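Beta-fructofuranosidase (Arthrobacter, PDB 3WPU) belongs to the levansucrase/invertase family of beta-fructosidases, bacterial members of which are built on a five-bladed beta-propeller. Local coordinates at residues Ile354-Arg357 with Gly358-Ala361; Asp365-Glu368 with Gly369-Phe373; Phe64-Met67 with Ser68-Val72; Glu145-Thr148 with Gly149-Phe152; Pro524-Ala527 with Thr528-Ala531. All blocks are in the same frame, centred on the assembly; numbering follows the deposited sequence. Where two conformers were deposited one is given.

Interaction 1. Residues Ile354-Arg357 with Gly358-Ala361; sequences ISHR and GTFA
T359 tucks OG1 between its own backbone N and carbonyl carbon (chi1 49°), and this turns the hydroxyl back to the H356 carbonyl. T359 OG1 donates to H356 O over 2.7 Å. The hydroxyl stands above the carbonyl plane, 38° out of it. The same torsion leaves T359 CG2 beside the backbone N, near the edge of the H356 imidazole, at 4.1 Å from H356 CB. Water 1 adds a second link. It accepts from H356 N at 2.9 Å and donates to T359 OG1 at 3.2 Å. One residue on, F360 N donates to R357 O over 3.2 Å with a nearly straight N-H (164°), closing a tight turn. The edge of the F360 ring then lies by that carbonyl, with F360 CD2 at 3.4 Å from R357 O. The chain turns here as it leaves strand 348-355. E368 receives H356 ND1 on OE1 and R357 N on OE2, and the H356 ring stacks on Y421. The T359 hydroxyl donates a hydrogen bond to H356 O and accepts one from the water. The polar backbone of H356 is thus satisfied at the exit of the strand, where regular sheet bonding ends.

Interaction 2. Residues Asp365-Glu368 with Gly369-Phe373; sequences DGPE and GVYGF
Y371 OH donates to the carbonyl oxygen of P367 over 2.7 Å. The bond lies in the carbonyl plane and uses a lone pair, with a C=O...donor angle of 135°. P367 O also sits at the edge of the phenol ring, near its plane, so the bond runs on outward from the ring. The proline ring lies against the same hydroxyl. P367 CD is 3.2 Å from Y371 OH, and CG of that proline is 3.6 Å from it. The two side chains cross obliquely. Behind them G366 brings no side chain, and its carbonyl carbon comes to 3.7 Å from Y371 OH. Y371 CG is turned beside its backbone N (chi1 -70°), which carries the ring back along the chain over four residues. G369 makes the bend between the partners. Its strongly positive phi belongs to a region that glycine alone enters easily. Further out, the Y371 ring meets W28 with the planes about 45° apart and packs on L391. P367 rests on L391 and T397. D365, earlier in segment 365-368, forms a salt bridge with R357. Backbone bonds tie G369 to S355 and Y371 to T353 on one neighbouring strand, and V370 to A392 and L393 on the other. This is the start of an inner strand in an antiparallel meander, an arrangement consistent with a blade of the family's beta-propeller.

Interaction 3. Residues Phe64-Met67 with Ser68-Val72; sequences FPDM and SNEQV
D66 and N69 close a type I beta turn through N69 N to D66 O, a bond of 3.3 Å. A type I' turn from S68 to Q71 follows at once, with Q71 N donating to S68 O over 3.1 Å. N69 and E70 both take left-handed backbone angles with positive phi, so the chain curls round the D66 carboxylate. D66 holds CG anti to its backbone N (chi1 -176°), which sends OD2 into the ring of amides. S68 N reaches D66 OD2 at 3.0 Å, and this makes an Asx turn. E70 N reaches that same oxygen, D66 OD2, at 2.7 Å from the opposite face of the carboxylate plane. The Asx turn overlaps the type I turn, and the pair of beta turns leads the chain into strand 72-81. The other oxygen, OD1, forms a salt bridge with R103, which may also offset the like charge of E70. The E70 side chain passes across D66, with E70 CG 3.8 Å from D66 CG and the carboxylate planes 85° apart. S68 O is gripped a second time by Q71 NE2 at 2.9 Å, from the face opposite Q71 N. S68 OG accepts from V72 N. Water 3 joins D66 O to N69 OD1, while M67 sends its side chain inward onto I96 and F119.

Interaction 4. Residues Glu145-Thr148 with Gly149-Phe152; sequences EGVT and GQIF
T148 O approaches the F152 ring obliquely, 3.8 Å from F152 CE2. One face of that ring carries I151 CG1, 3.8 Å over the plane, nearer the ring's border than its centre. The second flat group is the Q150 amide. Q150 NE2 donates to V147 O over 2.9 Å, with the oxygen 27° out of the amide plane. Q150 N reaches the same carbonyl oxygen, V147 O, at 3.2 Å. One carbonyl therefore takes both the main-chain and the side-chain N-H of a single residue. Q150 CG lies between its backbone N and carbonyl carbon (chi1 56°), which folds the side chain back over V147 O. The chain then runs extended beside V147, both pointing the same way, with V147 CG1 3.7 Å from Q150 NE2. One step earlier, G149 N donates to G146 O over 3.2 Å. G149 to I151 have helical backbone angles without the regular bonds, so the loop forms only a short helical coil between strands 137-141 and 159-169. The coil lies on the large sheet. T148 OG1 bonds to Q160 and Q162, and F152 packs on D181 and A183. Q150 OE1 accepts from V222 N on strand 213-226. That bond and the NE2 bond to V147 O together set the turn of the amide. The coil is thus joined to the sheet through the NE2 and OE1 of one amide.

Interaction 5. Residues Pro524-Ala527 with Thr528-Ala531; sequences PVSA and TVRA
V525 and R530 set their side chains at about a right angle, with V525 CG2 3.9 Å from R530 NH2. V525 also faces V529, where V525 CB lies 4.0 Å from V529 CG1. The valine thus covers the side of the first helical turn and touches two successive residues of it. R530 starts out extended and bends at chi3 (-65°), which brings the guanidinium back over the segment before the helix. Water 4 sits at its edge, in its plane. The water accepts from R530 NE at 2.7 Å and donates to V525 O at 3.0 Å, joining the arginine to the V525 backbone. S526 OG lies between its own backbone N and carbonyl carbon (chi1 71°) and faces up the helix. There S526 OG accepts from V529 N over 3.1 Å and comes within 3.3 Å of V529 CG2. Past the serine the regular helical bonds begin. R530 N donates to S526 O over 3.0 Å and is almost straight at 178°. A531 N donates to A527 O at 2.9 Å. Outside the segments, V529 touches K515 and R530 touches Y519, both on helix 514-520. The contact lies at the protein surface. Serine as N-cap, meeting an amide of the first turn that has no helical carbonyl before it, is the classic start of an alpha-helix. Here it opens helix 527-539, the last helix of the chain.

Overall arrangement
Along the chain the order is interaction 3, then 4, 1, 2 and 5. Interactions 1 and 2 belong together. Their centres are about 8 Å apart, they touch, and they occupy the two ends of the loop joining neighbouring antiparallel strands 348-355 and 369-375. Interaction 3 leads into strand 72-81, and interaction 4 lies in the loop between strands 137-141 and 159-169. Those three strands belong to the same large mixed sheet, and the two centres are about 28 Å apart. Interaction 5 stands apart on the C-terminal helices, with its centre about 41 to 57 Å from those of the others. Four local contacts thus shape connections within the beta-rich body, while the fifth starts the terminal helix.

Interaction 1. Residues Ile354-Arg357 with Gly358-Ala361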
loop_
_atom_site.group_PDB
_atom_site.type_symbol
_atom_site.label_atom_id
_atom_site.label_comp_id
_atom_site.label_asym_id
_atom_site.label_seq_id
_atom_site.Cartn_x
_atom_site.Cartn_y
_atom_site.Cartn_z
ATOM N N ILE A 354 -1.099 -5.504 3.629
ATOM C CA ILE A 354 -1.508 -4.947 4.924
ATOM C C ILE A 354 -2.761 -5.654 5.405
ATOM O O ILE A 354 -3.655 -5.903 4.602
ATOM C CB ILE A 354 -1.831 -3.443 4.753
ATOM C CG1 ILE A 354 -0.801 -2.746 3.819
ATOM C CG2 ILE A 354 -1.929 -2.789 6.114
ATOM C CD1 ILE A 354 0.637 -2.868 4.238
ATOM N N SER A 355 -2.885 -5.895 6.727
ATOM C CA SER A 355 -4.084 -6.502 7.274
ATOM C C SER A 355 -4.399 -5.940 8.646
ATOM O O SER A 355 -3.502 -5.467 9.342
ATOM C CB SER A 355 -3.935 -8.008 7.385
ATOM O OG SER A 355 -5.188 -8.641 7.372
ATOM N N HIS A 356 -5.668 -6.039 9.009
ATOM C CA HIS A 356 -6.151 -5.632 10.335
ATOM C C HIS A 356 -6.174 -6.843 11.260
ATOM O O HIS A 356 -6.304 -7.977 10.822
ATOM C CB HIS A 356 -7.569 -5.117 10.231
ATOM C CG HIS A 356 -7.704 -3.807 9.513
ATOM N ND1 HIS A 356 -7.106 -2.645 9.945
ATOM C CD2 HIS A 356 -8.394 -3.482 8.398
ATOM C CE1 HIS A 356 -7.448 -1.654 9.141
ATOM N NE2 HIS A 356 -8.205 -2.146 8.177
ATOM N N ARG A 357 -6.117 -6.608 12.569
ATOM C CA ARG A 357 -6.223 -7.701 13.517
ATOM C C ARG A 357 -7.604 -8.345 13.451
ATOM O O ARG A 357 -7.719 -9.580 13.467
ATOM C CB ARG A 357 -5.956 -7.205 14.940
ATOM C CG ARG A 357 -6.138 -8.284 15.985
ATOM C CD ARG A 357 -5.500 -7.915 17.320
ATOM N NE ARG A 357 -5.588 -9.014 18.279
ATOM C CZ ARG A 357 -5.401 -8.886 19.595
ATOM N NH1 ARG A 357 -5.089 -7.714 20.136
ATOM N NH2 ARG A 357 -5.519 -9.945 20.385
ATOM N N GLY A 358 -8.647 -7.512 13.415
ATOM C CA GLY A 358 -10.045 -8.005 13.409
ATOM C C GLY A 358 -10.487 -8.822 12.202
ATOM O O GLY A 358 -11.521 -9.487 12.245
ATOM N N THR A 359 -9.734 -8.762 11.114
ATOM C CA THR A 359 -10.069 -9.492 9.916
ATOM C C THR A 359 -9.505 -10.909 9.913
ATOM O O THR A 359 -9.803 -11.667 9.002
ATOM C CB THR A 359 -9.555 -8.747 8.673
ATOM O OG1 THR A 359 -8.194 -8.388 8.886
ATOM C CG2 THR A 359 -10.361 -7.506 8.418
ATOM N N PHE A 360 -8.698 -11.287 10.904
ATOM C CA PHE A 360 -8.269 -12.670 11.027
ATOM C C PHE A 360 -9.433 -13.610 11.327
ATOM O O PHE A 360 -10.322 -13.292 12.114
ATOM C CB PHE A 360 -7.176 -12.859 12.095
ATOM C CG PHE A 360 -5.795 -12.463 11.631
ATOM C CD1 PHE A 360 -5.082 -13.284 10.749
ATOM C CD2 PHE A 360 -5.176 -11.308 12.093
ATOM C CE1 PHE A 360 -3.801 -12.927 10.340
ATOM C CE2 PHE A 360 -3.900 -10.947 11.675
ATOM C CZ PHE A 360 -3.212 -11.765 10.781
ATOM N N ALA A 361 -9.394 -14.786 10.709
ATOM C CA ALA A 361 -10.425 -15.800 10.909
ATOM C C ALA A 361 -10.431 -16.396 12.305
ATOM O O ALA A 361 -9.448 -16.307 13.063
ATOM C CB ALA A 361 -10.220 -16.914 9.915
HETATM O O HOH W 1 -7.317 -6.239 6.675
#

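Interaction 2. Residues Asp365-Glu368 with Gly369-Phe373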
loop_
_atom_site.group_PDB
_atom_site.type_symbol
_atom_site.label_atom_id
_atom_site.label_comp_id
_atom_site.label_asym_id
_atom_site.label_seq_id
_atom_site.Cartn_x
_atom_site.Cartn_y
_atom_site.Cartn_z
ATOM N N ASP A 365 -4.996 -14.882 14.945
ATOM C CA ASP A 365 -4.816 -13.592 15.587
ATOM C C ASP A 365 -3.464 -13.030 15.129
ATOM O O ASP A 365 -2.522 -13.768 14.865
ATOM C CB ASP A 365 -4.828 -13.779 17.109
ATOM C CG ASP A 365 -5.358 -12.582 17.855
ATOM O OD1 ASP A 365 -5.820 -11.610 17.237
ATOM O OD2 ASP A 365 -5.301 -12.649 19.092
ATOM N N GLY A 366 -3.377 -11.718 15.076
ATOM C CA GLY A 366 -2.116 -11.066 14.765
ATOM C C GLY A 366 -2.267 -9.562 14.824
ATOM O O GLY A 366 -3.390 -9.060 14.855
ATOM N N PRO A 367 -1.138 -8.840 14.769
ATOM C CA PRO A 367 -1.197 -7.386 14.832
ATOM C C PRO A 367 -1.733 -6.744 13.572
ATOM O O PRO A 367 -1.625 -7.300 12.465
ATOM C CB PRO A 367 0.275 -6.983 15.031
ATOM C CG PRO A 367 1.067 -8.122 14.480
ATOM C CD PRO A 367 0.251 -9.349 14.709
ATOM N N GLU A 368 -2.232 -5.532 13.707
ATOM C CA GLU A 368 -2.396 -4.652 12.546
ATOM C C GLU A 368 -1.053 -4.424 11.875
ATOM O O GLU A 368 -0.056 -4.271 12.576
ATOM C CB GLU A 368 -2.855 -3.274 13.009
ATOM C CG GLU A 368 -4.187 -3.256 13.741
ATOM C CD GLU A 368 -5.397 -3.096 12.828
ATOM O OE1 GLU A 368 -5.382 -2.246 11.935
ATOM O OE2 GLU A 368 -6.404 -3.791 13.028
ATOM N N GLY A 369 -0.975 -4.423 10.541
ATOM C CA GLY A 369 0.243 -3.961 9.893
ATOM C C GLY A 369 0.654 -4.737 8.668
ATOM O O GLY A 369 -0.192 -5.292 7.972
ATOM N N VAL A 370 1.952 -4.738 8.433
ATOM C CA VAL A 370 2.511 -5.280 7.197
ATOM C C VAL A 370 2.825 -6.752 7.313
ATOM O O VAL A 370 3.603 -7.172 8.176
ATOM C CB VAL A 370 3.839 -4.556 6.814
ATOM C CG1 VAL A 370 4.345 -5.100 5.476
ATOM C CG2 VAL A 370 3.643 -3.050 6.778
ATOM N N TYR A 371 2.316 -7.501 6.341
ATOM C CA TYR A 371 2.620 -8.908 6.176
ATOM C C TYR A 371 3.363 -9.023 4.865
ATOM O O TYR A 371 3.155 -8.211 3.959
ATOM C CB TYR A 371 1.326 -9.738 6.229
ATOM C CG TYR A 371 0.768 -9.725 7.639
ATOM C CD1 TYR A 371 0.011 -8.664 8.085
ATOM C CD2 TYR A 371 1.097 -10.734 8.540
ATOM C CE1 TYR A 371 -0.472 -8.619 9.383
ATOM C CE2 TYR A 371 0.632 -10.696 9.845
ATOM C CZ TYR A 371 -0.115 -9.626 10.270
ATOM O OH TYR A 371 -0.561 -9.635 11.588
ATOM N N GLY A 372 4.272 -9.975 4.798
ATOM C CA GLY A 372 5.023 -10.180 3.564
ATOM C C GLY A 372 5.420 -11.590 3.305
ATOM O O GLY A 372 5.364 -12.472 4.173
ATOM N N PHE A 373 5.854 -11.793 2.058
ATOM C CA PHE A 373 6.013 -13.109 1.454
ATOM C C PHE A 373 7.139 -13.026 0.428
ATOM O O PHE A 373 7.238 -12.027 -0.261
ATOM C CB PHE A 373 4.700 -13.539 0.776
ATOM C CG PHE A 373 3.501 -13.456 1.682
ATOM C CD1 PHE A 373 3.054 -14.556 2.394
ATOM C CD2 PHE A 373 2.855 -12.237 1.829
ATOM C CE1 PHE A 373 1.975 -14.455 3.259
ATOM C CE2 PHE A 373 1.782 -12.122 2.688
ATOM C CZ PHE A 373 1.343 -13.228 3.401
#

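Interaction 3. Residues Phe64-Met67 with Ser68-Val72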
loop_
_atom_site.group_PDB
_atom_site.type_symbol
_atom_site.label_atom_id
_atom_site.label_comp_id
_atom_site.label_asym_id
_atom_site.label_seq_id
_atom_site.Cartn_x
_atom_site.Cartn_y
_atom_site.Cartn_z
ATOM N N PHE A 64 1.504 14.283 17.665
ATOM C CA PHE A 64 2.051 14.267 16.325
ATOM C C PHE A 64 1.625 15.547 15.618
ATOM O O PHE A 64 0.562 16.097 15.914
ATOM C CB PHE A 64 1.589 13.023 15.568
ATOM C CG PHE A 64 0.106 12.736 15.684
ATOM C CD1 PHE A 64 -0.806 13.391 14.861
ATOM C CD2 PHE A 64 -0.375 11.822 16.620
ATOM C CE1 PHE A 64 -2.156 13.105 14.943
ATOM C CE2 PHE A 64 -1.726 11.546 16.716
ATOM C CZ PHE A 64 -2.628 12.202 15.888
ATOM N N PRO A 65 2.456 16.023 14.680
ATOM C CA PRO A 65 2.034 17.108 13.815
ATOM C C PRO A 65 1.030 16.611 12.772
ATOM O O PRO A 65 0.882 15.383 12.543
ATOM C CB PRO A 65 3.329 17.543 13.161
ATOM C CG PRO A 65 4.112 16.263 13.045
ATOM C CD PRO A 65 3.751 15.453 14.261
ATOM N N ASP A 66 0.350 17.566 12.157
ATOM C CA ASP A 66 -0.599 17.284 11.073
ATOM C C ASP A 66 -0.081 17.853 9.753
ATOM O O ASP A 66 0.226 19.045 9.637
ATOM C CB ASP A 66 -1.988 17.783 11.414
ATOM C CG ASP A 66 -2.996 17.412 10.357
ATOM O OD1 ASP A 66 -3.736 16.434 10.566
ATOM O OD2 ASP A 66 -3.022 18.109 9.322
ATOM N N MET A 67 0.043 16.986 8.749
ATOM C CA MET A 67 0.700 17.343 7.511
ATOM C C MET A 67 -0.054 18.363 6.650
ATOM O O MET A 67 0.549 19.023 5.797
ATOM C CB MET A 67 0.899 16.070 6.702
ATOM C CG MET A 67 -0.404 15.460 6.144
ATOM S SD MET A 67 -0.145 13.810 5.446
ATOM C CE MET A 67 0.736 14.089 3.913
ATOM N N SER A 68 -1.370 18.469 6.859
ATOM C CA SER A 68 -2.212 19.378 6.072
ATOM C C SER A 68 -2.672 20.582 6.893
ATOM O O SER A 68 -3.543 21.326 6.440
ATOM C CB SER A 68 -3.421 18.644 5.471
ATOM O OG SER A 68 -4.468 18.354 6.422
ATOM N N ASN A 69 -2.081 20.778 8.067
ATOM C CA ASN A 69 -2.551 21.812 9.002
ATOM C C ASN A 69 -4.052 21.657 9.273
ATOM O O ASN A 69 -4.793 22.645 9.414
ATOM C CB ASN A 69 -2.245 23.202 8.434
ATOM C CG ASN A 69 -0.764 23.522 8.409
ATOM O OD1 ASN A 69 0.045 22.918 9.112
ATOM N ND2 ASN A 69 -0.406 24.517 7.610
ATOM N N GLU A 70 -4.481 20.399 9.347
ATOM C CA GLU A 70 -5.854 20.003 9.636
ATOM C C GLU A 70 -6.867 20.525 8.594
ATOM O O GLU A 70 -8.047 20.669 8.895
ATOM C CB GLU A 70 -6.247 20.385 11.095
ATOM C CG GLU A 70 -5.308 19.838 12.155
ATOM C CD GLU A 70 -5.765 20.112 13.593
ATOM O OE1 GLU A 70 -6.735 20.855 13.792
ATOM O OE2 GLU A 70 -5.146 19.555 14.527
ATOM N N GLN A 71 -6.425 20.756 7.360
ATOM C CA GLN A 71 -7.350 21.139 6.288
ATOM C C GLN A 71 -8.235 19.967 5.866
ATOM O O GLN A 71 -9.408 20.160 5.555
ATOM C CB GLN A 71 -6.612 21.636 5.042
ATOM C CG GLN A 71 -5.898 22.965 5.152
ATOM C CD GLN A 71 -5.081 23.206 3.903
ATOM O OE1 GLN A 71 -5.631 23.573 2.864
ATOM N NE2 GLN A 71 -3.775 22.917 3.972
ATOM N N VAL A 72 -7.637 18.774 5.801
ATOM C CA VAL A 72 -8.320 17.544 5.418
ATOM C C VAL A 72 -7.882 16.375 6.318
ATOM O O VAL A 72 -6.882 16.481 7.045
ATOM C CB VAL A 72 -8.006 17.133 3.945
ATOM C CG1 VAL A 72 -8.775 17.999 2.953
ATOM C CG2 VAL A 72 -6.516 17.137 3.661
HETATM O O HOH W 2 -3.605 15.883 7.518
HETATM O O HOH W 3 1.400 21.179 10.744
#

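Interaction 4. Residues Glu145-Thr148 with Gly149-Phe152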
loop_
_atom_site.group_PDB
_atom_site.type_symbol
_atom_site.label_atom_id
_atom_site.label_comp_id
_atom_site.label_asym_id
_atom_site.label_seq_id
_atom_site.Cartn_x
_atom_site.Cartn_y
_atom_site.Cartn_z
ATOM N N GLU A 145 -15.386 17.728 -10.001
ATOM C CA GLU A 145 -16.652 17.066 -9.672
ATOM C C GLU A 145 -17.254 16.339 -10.874
ATOM O O GLU A 145 -17.308 16.888 -11.973
ATOM C CB GLU A 145 -17.669 18.093 -9.168
ATOM C CG GLU A 145 -18.878 17.475 -8.480
ATOM C CD GLU A 145 -18.672 17.327 -6.990
ATOM O OE1 GLU A 145 -19.157 18.209 -6.238
ATOM O OE2 GLU A 145 -18.010 16.348 -6.568
ATOM N N GLY A 146 -17.662 15.085 -10.649
ATOM C CA GLY A 146 -18.370 14.287 -11.629
ATOM C C GLY A 146 -17.491 13.499 -12.562
ATOM O O GLY A 146 -17.974 12.559 -13.205
ATOM N N VAL A 147 -16.202 13.841 -12.649
ATOM C CA VAL A 147 -15.333 13.211 -13.633
ATOM C C VAL A 147 -15.243 11.692 -13.416
ATOM O O VAL A 147 -15.331 10.916 -14.362
ATOM C CB VAL A 147 -13.917 13.832 -13.643
ATOM C CG1 VAL A 147 -12.933 12.997 -14.445
ATOM C CG2 VAL A 147 -13.972 15.251 -14.221
ATOM N N THR A 148 -15.057 11.265 -12.172
ATOM C CA THR A 148 -14.843 9.835 -11.917
ATOM C C THR A 148 -16.130 9.005 -12.035
ATOM O O THR A 148 -16.094 7.775 -12.138
ATOM C CB THR A 148 -14.120 9.581 -10.595
ATOM O OG1 THR A 148 -14.906 10.054 -9.476
ATOM C CG2 THR A 148 -12.763 10.259 -10.612
ATOM N N GLY A 149 -17.262 9.691 -12.097
ATOM C CA GLY A 149 -18.547 9.055 -12.324
ATOM C C GLY A 149 -18.727 8.548 -13.739
ATOM O O GLY A 149 -19.618 7.769 -13.988
ATOM N N GLN A 150 -17.859 8.954 -14.659
ATOM C CA GLN A 150 -18.085 8.673 -16.085
ATOM C C GLN A 150 -18.216 7.214 -16.502
ATOM O O GLN A 150 -18.902 6.914 -17.484
ATOM C CB GLN A 150 -17.065 9.364 -16.959
ATOM C CG GLN A 150 -15.626 9.094 -16.707
ATOM C CD GLN A 150 -14.770 10.060 -17.518
ATOM O OE1 GLN A 150 -14.180 9.677 -18.497
ATOM N NE2 GLN A 150 -14.810 11.308 -17.169
ATOM N N ILE A 151 -17.555 6.311 -15.789
ATOM C CA ILE A 151 -17.483 4.904 -16.221
ATOM C C ILE A 151 -18.688 4.055 -15.840
ATOM O O ILE A 151 -18.831 2.928 -16.333
ATOM C CB ILE A 151 -16.195 4.213 -15.700
ATOM C CG1 ILE A 151 -16.189 4.094 -14.169
ATOM C CG2 ILE A 151 -14.961 4.933 -16.240
ATOM C CD1 ILE A 151 -14.990 3.360 -13.603
ATOM N N PHE A 152 -19.516 4.547 -14.920
ATOM C CA PHE A 152 -20.622 3.757 -14.380
ATOM C C PHE A 152 -21.871 3.816 -15.241
ATOM O O PHE A 152 -22.429 4.884 -15.468
ATOM C CB PHE A 152 -20.928 4.182 -12.951
ATOM C CG PHE A 152 -19.783 3.907 -12.023
ATOM C CD1 PHE A 152 -19.498 2.605 -11.618
ATOM C CD2 PHE A 152 -18.946 4.937 -11.612
ATOM C CE1 PHE A 152 -18.401 2.349 -10.803
ATOM C CE2 PHE A 152 -17.868 4.682 -10.791
ATOM C CZ PHE A 152 -17.602 3.380 -10.386
#

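Interaction 5. Residues Pro524-Ala527 with Thr528-Ala531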
loop_
_atom_site.group_PDB
_atom_site.type_symbol
_atom_site.label_atom_id
_atom_site.label_comp_id
_atom_site.label_asym_id
_atom_site.label_seq_id
_atom_site.Cartn_x
_atom_site.Cartn_y
_atom_site.Cartn_z
ATOM N N PRO A 524 11.130 31.909 -20.247
ATOM C CA PRO A 524 11.843 31.805 -21.516
ATOM C C PRO A 524 13.349 31.829 -21.290
ATOM O O PRO A 524 13.847 32.586 -20.457
ATOM C CB PRO A 524 11.375 33.046 -22.288
ATOM C CG PRO A 524 10.067 33.402 -21.674
ATOM C CD PRO A 524 10.206 33.057 -20.222
ATOM N N VAL A 525 14.059 30.969 -22.011
ATOM C CA VAL A 525 15.504 30.957 -21.984
ATOM C C VAL A 525 15.961 30.942 -23.437
ATOM O O VAL A 525 15.213 30.529 -24.329
ATOM C CB VAL A 525 16.088 29.732 -21.224
ATOM C CG1 VAL A 525 15.696 29.778 -19.747
ATOM C CG2 VAL A 525 15.659 28.414 -21.861
ATOM N N SER A 526 17.195 31.372 -23.654
ATOM C CA SER A 526 17.776 31.376 -24.992
ATOM C C SER A 526 17.941 29.961 -25.500
ATOM O O SER A 526 18.093 29.019 -24.724
ATOM C CB SER A 526 19.145 32.084 -24.962
ATOM O OG SER A 526 20.144 31.316 -24.291
ATOM N N ALA A 527 17.923 29.810 -26.818
ATOM C CA ALA A 527 18.181 28.513 -27.412
ATOM C C ALA A 527 19.502 27.935 -26.914
ATOM O O ALA A 527 19.620 26.740 -26.684
ATOM C CB ALA A 527 18.145 28.602 -28.931
ATOM N N THR A 528 20.507 28.785 -26.709
ATOM C CA THR A 528 21.799 28.312 -26.222
ATOM C C THR A 528 21.687 27.685 -24.823
ATOM O O THR A 528 22.260 26.630 -24.544
ATOM C CB THR A 528 22.832 29.467 -26.211
ATOM O OG1 THR A 528 22.968 29.991 -27.529
ATOM C CG2 THR A 528 24.185 29.015 -25.744
ATOM N N VAL A 529 20.993 28.368 -23.920
ATOM C CA VAL A 529 20.808 27.818 -22.586
ATOM C C VAL A 529 19.989 26.525 -22.577
ATOM O O VAL A 529 20.364 25.560 -21.924
ATOM C CB VAL A 529 20.159 28.854 -21.662
ATOM C CG1 VAL A 529 19.726 28.206 -20.353
ATOM C CG2 VAL A 529 21.149 29.959 -21.415
ATOM N N ARG A 530 18.895 26.505 -23.325
ATOM C CA ARG A 530 18.096 25.294 -23.472
ATOM C C ARG A 530 18.976 24.139 -23.933
ATOM O O ARG A 530 18.932 23.042 -23.385
ATOM C CB ARG A 530 16.947 25.523 -24.463
ATOM C CG ARG A 530 15.994 24.340 -24.614
ATOM C CD ARG A 530 14.778 24.720 -25.444
ATOM N NE ARG A 530 13.985 25.723 -24.748
ATOM C CZ ARG A 530 13.141 25.465 -23.743
ATOM N NH1 ARG A 530 12.950 24.221 -23.303
ATOM N NH2 ARG A 530 12.484 26.467 -23.168
ATOM N N ALA A 531 19.805 24.400 -24.941
ATOM C CA ALA A 531 20.685 23.369 -25.464
ATOM C C ALA A 531 21.669 22.847 -24.437
ATOM O O ALA A 531 21.944 21.644 -24.369
ATOM C CB ALA A 531 21.440 23.904 -26.677
HETATM O O HOH W 4 14.482 28.131 -25.940
#